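Local coordinates for nucleotidyltransferase-like protein (Exiguobacterium sibiricum, PDB 3C18) that is of unproven function but probably transfers nucleotidyl groups, as its nucleotidyltransferase-like region suggests, at residues S76-L79 / A83-R86. Numbering follows the deposited sequence.
Sequences SRWL and ANRR
The carbonyl oxygen of W78 takes one firm bond and one weak one: A83 N donates to W78 O over 2.8 Å, nearly straight at 166° and in the carbonyl plane, and a water adds the weak bond. That water also accepts from N84 N at 3.2 Å, so it links the two backbones one residue beyond the direct bond. The bond from A83 to W78, five residues back, ties the end of helix 72-81 to the chain leaving it. Alanine suits this link, a small methyl that fits obliquely beside the indole where the chain comes close, A83 CB lying 4.4 Å from W78 CD1. N84 carries the rest. Its CG stands anti to the backbone N (chi1 -168°), which runs the side chain alongside the tryptophan. N84 ND2 thus sits over one ring face, offset toward the six-membered rim, 3.4 Å from W78 CE3. The amide is tilted 57° from the ring, so the two planes do not stack flat. Asparagine fits because N84 is also the N-cap of helix 85-93, its OD1 accepting from A87 N. An alanine in place of W78 would probably leave the N84 amide without the ring face under ND2. Tryptophan's broad flat ring offers that face while also meeting W53 edge-to-face. Either side of the short turn, helices 72-81 and 85-93 each lay a side chain against strand 63-71 of the mixed sheet, W78 on V70 and R86 on H68.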
# COMPACT_ATOMS: atom_id res chain seq x y z
N SER A 76 14.57 -1.94 -9.96
CA SER A 76 14.63 -3.41 -10.14
C SER A 76 13.48 -4.02 -9.38
O SER A 76 12.72 -4.83 -9.87
CB SER A 76 15.99 -3.92 -9.65
OG SER A 76 16.01 -5.32 -9.55
N ARG A 77 13.39 -3.62 -8.13
CA ARG A 77 12.33 -4.05 -7.24
C ARG A 77 10.95 -3.72 -7.78
O ARG A 77 10.06 -4.52 -7.68
CB ARG A 77 12.47 -3.40 -5.88
CG ARG A 77 11.42 -3.84 -4.91
CD ARG A 77 11.77 -3.45 -3.49
NE ARG A 77 10.64 -3.71 -2.62
CZ ARG A 77 9.52 -3.00 -2.63
NH1 ARG A 77 9.36 -2.00 -3.48
NH2 ARG A 77 8.54 -3.32 -1.82
N TRP A 78 10.78 -2.52 -8.33
CA TRP A 78 9.49 -2.14 -8.88
C TRP A 78 9.11 -3.10 -9.98
O TRP A 78 7.94 -3.48 -10.17
CB TRP A 78 9.48 -0.75 -9.53
CG TRP A 78 9.49 0.38 -8.56
CD1 TRP A 78 9.12 0.34 -7.27
CD2 TRP A 78 9.82 1.76 -8.85
NE1 TRP A 78 9.24 1.59 -6.70
CE2 TRP A 78 9.64 2.48 -7.66
CE3 TRP A 78 10.22 2.45 -10.01
CZ2 TRP A 78 9.89 3.86 -7.56
CZ3 TRP A 78 10.46 3.82 -9.92
CH2 TRP A 78 10.29 4.51 -8.69
N LEU A 79 10.11 -3.48 -10.75
CA LEU A 79 9.87 -4.29 -11.94
C LEU A 79 9.62 -5.74 -11.50
O LEU A 79 8.81 -6.44 -12.09
CB LEU A 79 11.04 -4.19 -12.93
CG LEU A 79 11.29 -2.83 -13.59
CD1 LEU A 79 12.48 -2.91 -14.50
CD2 LEU A 79 10.06 -2.34 -14.37
N ALA A 83 5.19 -3.23 -9.48
CA ALA A 83 4.67 -2.21 -8.58
C ALA A 83 4.57 -0.82 -9.19
O ALA A 83 4.12 0.11 -8.54
CB ALA A 83 5.53 -2.15 -7.31
N ASN A 84 4.95 -0.68 -10.45
CA ASN A 84 4.98 0.65 -11.11
C ASN A 84 4.81 0.56 -12.60
O ASN A 84 5.77 0.45 -13.34
CB ASN A 84 6.30 1.38 -10.78
CG ASN A 84 6.28 2.85 -11.17
OD1 ASN A 84 5.54 3.26 -12.05
ND2 ASN A 84 7.11 3.65 -10.52
N ARG A 85 3.56 0.60 -13.03
CA ARG A 85 3.20 0.38 -14.42
C ARG A 85 3.78 1.44 -15.34
O ARG A 85 4.16 1.15 -16.48
CB ARG A 85 1.67 0.28 -14.59
CG ARG A 85 1.08 -1.04 -13.96
CD ARG A 85 1.89 -2.33 -14.39
NE ARG A 85 1.64 -2.65 -15.80
CZ ARG A 85 2.28 -3.58 -16.50
NH1 ARG A 85 3.21 -4.31 -15.92
NH2 ARG A 85 1.99 -3.78 -17.78
N ARG A 86 3.85 2.66 -14.84
CA ARG A 86 4.43 3.77 -15.65
C ARG A 86 5.86 3.48 -15.98
O ARG A 86 6.30 3.68 -17.09
CB ARG A 86 4.42 5.12 -14.95
CG ARG A 86 3.26 5.94 -15.28
CD ARG A 86 3.57 7.43 -15.11
NE ARG A 86 4.24 7.70 -13.84
CZ ARG A 86 4.51 8.91 -13.37
NH1 ARG A 86 4.15 9.98 -14.06
NH2 ARG A 86 5.14 9.04 -12.20
O HOH W 1 6.06 -2.52 -12.78